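Local coordinates for putative type VI secretion protein (Escherichia coli, PDB 6SKI), which probably acts as a phospholipase effector of the type VI secretion system, a toxin with an alpha/beta-hydrolase-type catalytic domain loaded on the VgrG spike, at residues A[149-154]-A[260-265]; A[336-341]-A[349-354]. All blocks are in the same frame, centred on the assembly; numbering follows the deposited sequence.

Contact 1. Residues A[149-154]-A[260-265]; sequences SILDIF and NGRSNP
The C-terminal turn of helix 144-154 meets the connection between strands 237-243 and 278-284 at the protein surface, where L151 and F154 face R262 and P265. The CA atoms of L151 and R262 are 8.1 Å apart and those of F154 and P265 7.4 Å, so L151 and F154, about one turn apart, lie opposite successive parts of the loop. L151 reaches R262 with both methyls. Its CD1 lies over one face of the guanidinium, displaced toward the rim, 3.3 Å from NH1 of R262, while CD2 packs on the base of the same side chain, 3.6 Å from CB of R262. The arginine can present its face because its chain folds at two successive bonds (chi2 84°, chi3 47°), bringing the charged group back over the leucine. Its NH2 forms a salt bridge with E155, immediately beyond the helical segment, so the group that lies on L151 is also tethered ionically. Both strands joined by this loop belong to the mixed sheet, consistent with the alpha/beta-hydrolase clan to which the family is assigned; the contact joins the crossover connection between two parallel strands to a helix from much earlier in the chain. Farther along both segments, CG of F154 is trans to the backbone N (chi1 -178°), which carries the ring to the loop. CE1 of F154 comes 3.4 Å from CD of P265, the two side chains crossing at about a right angle. The carbonyl of S263 meets the ring edge near its plane, its O 3.7 Å from CE1 of F154. I150 and I153 pack against helix 53-58.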
# COMPACT_ATOMS: atom_id res chain seq x y z
N SER A 149 -12.02 15.55 0.68
CA SER A 149 -10.74 14.88 0.45
C SER A 149 -10.36 13.97 1.61
O SER A 149 -9.87 12.85 1.40
CB SER A 149 -9.65 15.93 0.24
OG SER A 149 -9.56 16.30 -1.13
N ILE A 150 -10.60 14.41 2.84
CA ILE A 150 -10.28 13.59 4.00
C ILE A 150 -11.22 12.40 4.08
O ILE A 150 -10.82 11.32 4.51
CB ILE A 150 -10.33 14.45 5.28
CG1 ILE A 150 -9.26 15.54 5.22
CG2 ILE A 150 -10.12 13.61 6.52
CD1 ILE A 150 -9.23 16.43 6.43
N LEU A 151 -12.47 12.57 3.64
CA LEU A 151 -13.39 11.44 3.58
C LEU A 151 -13.01 10.47 2.46
O LEU A 151 -13.25 9.27 2.59
CB LEU A 151 -14.82 11.94 3.37
CG LEU A 151 -15.67 12.04 4.63
CD1 LEU A 151 -17.02 12.63 4.31
CD2 LEU A 151 -15.80 10.68 5.29
N ASP A 152 -12.44 10.99 1.38
CA ASP A 152 -11.96 10.13 0.30
C ASP A 152 -10.78 9.29 0.77
O ASP A 152 -10.69 8.10 0.43
CB ASP A 152 -11.56 10.99 -0.90
CG ASP A 152 -12.73 11.34 -1.78
OD1 ASP A 152 -12.54 12.08 -2.77
OD2 ASP A 152 -13.86 10.90 -1.48
N ILE A 153 -9.87 9.88 1.54
CA ILE A 153 -8.77 9.11 2.10
C ILE A 153 -9.28 8.12 3.14
O ILE A 153 -8.77 7.00 3.25
CB ILE A 153 -7.70 10.05 2.70
CG1 ILE A 153 -7.24 11.05 1.64
CG2 ILE A 153 -6.53 9.25 3.22
CD1 ILE A 153 -6.38 10.44 0.57
N PHE A 154 -10.29 8.52 3.92
CA PHE A 154 -10.84 7.62 4.93
C PHE A 154 -11.44 6.38 4.29
O PHE A 154 -11.32 5.27 4.83
CB PHE A 154 -11.88 8.36 5.77
CG PHE A 154 -12.47 7.53 6.87
CD1 PHE A 154 -13.82 7.25 6.88
CD2 PHE A 154 -11.68 7.05 7.90
CE1 PHE A 154 -14.37 6.50 7.89
CE2 PHE A 154 -12.22 6.30 8.91
CZ PHE A 154 -13.57 6.02 8.91
N ASN A 260 -17.22 13.45 10.82
CA ASN A 260 -17.28 12.25 11.66
C ASN A 260 -18.61 11.51 11.53
O ASN A 260 -18.71 10.37 11.99
CB ASN A 260 -17.02 12.59 13.13
CG ASN A 260 -17.90 13.71 13.64
OD1 ASN A 260 -18.88 14.09 13.00
ND2 ASN A 260 -17.54 14.25 14.79
N GLY A 261 -19.62 12.14 10.94
CA GLY A 261 -20.91 11.48 10.80
C GLY A 261 -20.85 10.26 9.89
O GLY A 261 -21.55 9.28 10.12
N ARG A 262 -20.01 10.32 8.86
CA ARG A 262 -19.86 9.20 7.94
C ARG A 262 -19.42 7.94 8.68
O ARG A 262 -18.53 7.98 9.53
CB ARG A 262 -18.86 9.54 6.84
CG ARG A 262 -18.59 8.41 5.87
CD ARG A 262 -19.63 8.35 4.77
NE ARG A 262 -19.89 9.66 4.18
CZ ARG A 262 -19.29 10.13 3.09
NH1 ARG A 262 -19.60 11.33 2.63
NH2 ARG A 262 -18.38 9.40 2.47
N SER A 263 -20.06 6.82 8.35
CA SER A 263 -19.73 5.55 8.98
C SER A 263 -18.41 5.02 8.44
O SER A 263 -17.87 5.50 7.44
CB SER A 263 -20.84 4.53 8.73
OG SER A 263 -21.31 4.59 7.39
N ASN A 264 -17.87 4.02 9.14
CA ASN A 264 -16.62 3.41 8.72
C ASN A 264 -16.77 2.79 7.33
O ASN A 264 -17.87 2.37 6.95
CB ASN A 264 -16.14 2.38 9.75
CG ASN A 264 -17.09 1.19 9.91
OD1 ASN A 264 -18.02 0.98 9.13
ND2 ASN A 264 -16.83 0.38 10.93
N PRO A 265 -15.71 2.76 6.53
CA PRO A 265 -15.80 2.12 5.22
C PRO A 265 -15.94 0.61 5.37
O PRO A 265 -15.41 0.01 6.31
CB PRO A 265 -14.48 2.50 4.55
CG PRO A 265 -13.54 2.60 5.70
CD PRO A 265 -14.34 3.25 6.79

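Contact 2. Residues A[336-341]-A[349-354]; sequences EFEIVS and TRVYRK
Strand 336-341 and the first turn of helix 350-362 run nearly antiparallel, the short segments 336-341 and 350-354 having 157° between their N-to-C directions and axes 8.1 Å apart at closest approach; E336 and V351 are the nearest pair by CA. Alternation along the strand turns E336 and E338 toward the helix, while F337 and I339 point away. The two glutamates engage R350 and K354 in a salt-bridge network. E338 gives the shortest link: its OE1 lies 2.9 Å from NE of R350, though the hydrogen bond is weak because it is strongly bent, with an N-H...O angle of 123°. The planes of the E338 carboxylate and the guanidinium are closer to parallel here. With E336 they are far more steeply inclined, at 74°, and the ion pair is longer, 3.6 Å from OE1 of E336 to NH1 of R350. On the lysine, CG lies anti to the backbone N and beside OE1 of E336; bends at chi2 and chi4 then carry NZ of K354 to within 3.5 Å of OE2 of E336. R350 is therefore shared by both acids, and E336 by both bases. Beneath this polar layer CG1 of V351 has the backbone O of E336 as its nearest neighbour, at 3.2 Å, and also meets CB of that residue, while T349 sets its CG2 beside the carboxylate of E338. T349 occupies the N-cap position without a side-chain capping bond; its OG1 bonds to the carbonyl of E346 instead. Backbone bonds from E336, E338 and V340 to A403, V401 and K399 join the strand to strand 398-409 of a three-stranded antiparallel sheet, whose V401 also touches V351, while F337, directed away from helix 350-362, packs against helix 72-85.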
# COMPACT_ATOMS: atom_id res chain seq x y z
N GLU A 336 8.94 19.27 26.86
CA GLU A 336 8.18 19.85 27.96
C GLU A 336 8.83 21.16 28.38
O GLU A 336 10.05 21.21 28.57
CB GLU A 336 8.10 18.88 29.13
CG GLU A 336 6.82 18.08 29.17
CD GLU A 336 6.73 17.18 30.38
OE1 GLU A 336 7.78 16.88 30.98
OE2 GLU A 336 5.60 16.78 30.74
N PHE A 337 8.02 22.20 28.53
CA PHE A 337 8.50 23.54 28.84
C PHE A 337 7.90 24.01 30.15
O PHE A 337 6.76 23.69 30.49
CB PHE A 337 8.12 24.52 27.73
CG PHE A 337 8.62 24.13 26.37
CD1 PHE A 337 9.81 24.63 25.88
CD2 PHE A 337 7.90 23.25 25.58
CE1 PHE A 337 10.27 24.27 24.64
CE2 PHE A 337 8.35 22.88 24.34
CZ PHE A 337 9.54 23.39 23.87
N GLU A 338 8.69 24.78 30.90
CA GLU A 338 8.19 25.42 32.11
C GLU A 338 8.98 26.69 32.36
O GLU A 338 10.15 26.80 31.99
CB GLU A 338 8.26 24.49 33.32
CG GLU A 338 9.54 24.54 34.12
CD GLU A 338 9.62 23.42 35.13
OE1 GLU A 338 8.91 22.41 34.94
OE2 GLU A 338 10.35 23.56 36.13
N ILE A 339 8.33 27.66 32.99
CA ILE A 339 8.93 28.95 33.29
C ILE A 339 9.50 28.91 34.70
O ILE A 339 8.81 28.49 35.64
CB ILE A 339 7.92 30.09 33.13
CG1 ILE A 339 7.26 30.02 31.75
CG2 ILE A 339 8.60 31.43 33.32
CD1 ILE A 339 6.49 31.26 31.37
N VAL A 340 10.75 29.33 34.85
CA VAL A 340 11.46 29.32 36.12
C VAL A 340 12.26 30.62 36.23
O VAL A 340 12.25 31.46 35.33
CB VAL A 340 12.40 28.10 36.26
CG1 VAL A 340 11.60 26.86 36.59
CG2 VAL A 340 13.20 27.91 34.99
N SER A 341 12.95 30.77 37.35
CA SER A 341 13.80 31.93 37.57
C SER A 341 15.08 31.80 36.76
O SER A 341 15.61 30.71 36.58
CB SER A 341 14.13 32.08 39.05
OG SER A 341 14.26 30.82 39.67
N THR A 349 15.74 21.36 36.74
CA THR A 349 14.38 21.72 36.35
C THR A 349 13.55 20.45 36.23
O THR A 349 14.07 19.36 35.98
CB THR A 349 14.40 22.50 35.03
OG1 THR A 349 15.23 23.65 35.18
CG2 THR A 349 13.02 22.98 34.66
N ARG A 350 12.23 20.60 36.42
CA ARG A 350 11.34 19.45 36.31
C ARG A 350 11.38 18.86 34.91
O ARG A 350 11.36 17.63 34.74
CB ARG A 350 9.92 19.85 36.67
CG ARG A 350 8.93 18.70 36.64
CD ARG A 350 7.49 19.20 36.64
NE ARG A 350 7.25 20.16 35.57
CZ ARG A 350 6.91 19.83 34.33
NH1 ARG A 350 6.79 18.56 33.99
NH2 ARG A 350 6.70 20.78 33.42
N VAL A 351 11.43 19.71 33.89
CA VAL A 351 11.43 19.22 32.51
C VAL A 351 12.71 18.45 32.21
O VAL A 351 12.69 17.44 31.51
CB VAL A 351 11.20 20.38 31.52
CG1 VAL A 351 9.87 21.05 31.81
CG2 VAL A 351 12.33 21.39 31.59
N TYR A 352 13.84 18.91 32.75
CA TYR A 352 15.09 18.17 32.56
C TYR A 352 15.05 16.82 33.25
O TYR A 352 15.53 15.82 32.70
CB TYR A 352 16.28 18.98 33.06
CG TYR A 352 17.60 18.29 32.78
CD1 TYR A 352 18.15 18.32 31.51
CD2 TYR A 352 18.27 17.60 33.78
CE1 TYR A 352 19.34 17.68 31.25
CE2 TYR A 352 19.46 16.97 33.52
CZ TYR A 352 20.00 17.01 32.25
OH TYR A 352 21.19 16.38 31.98
N ARG A 353 14.49 16.77 34.45
CA ARG A 353 14.39 15.50 35.16
C ARG A 353 13.48 14.53 34.42
O ARG A 353 13.78 13.34 34.32
CB ARG A 353 13.89 15.74 36.58
CG ARG A 353 14.94 16.37 37.49
CD ARG A 353 14.44 16.46 38.92
NE ARG A 353 14.98 17.64 39.58
CZ ARG A 353 14.30 18.77 39.76
NH1 ARG A 353 13.06 18.87 39.31
NH2 ARG A 353 14.87 19.80 40.37
N LYS A 354 12.38 15.04 33.87
CA LYS A 354 11.49 14.20 33.08
C LYS A 354 12.18 13.69 31.83
O LYS A 354 12.07 12.51 31.48
CB LYS A 354 10.22 14.98 32.73
CG LYS A 354 9.24 14.21 31.87
CD LYS A 354 8.77 12.95 32.56
CE LYS A 354 7.53 12.39 31.89
NZ LYS A 354 6.55 13.47 31.56

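Contacts 1 and 2 share no element of secondary structure, and their centres are about 40 Å apart. Contact 1 is a surface meeting in which none of the touching residues is buried; contact 2 is partly buried, with three of seven touching residues enclosed, and covers more area (381 against 259 Å²). Their spans also differ: the 149-154 and 260-265 segments are brought together across 105 intervening residues, whereas a seven-residue connection separates 336-341 from 349-354. Chemistry follows suit. Across contact 1 the packing is apolar or methyl-on-guanidinium, and its salt bridge goes to a residue beside the contact; contact 2 pairs charges directly between strand and helix.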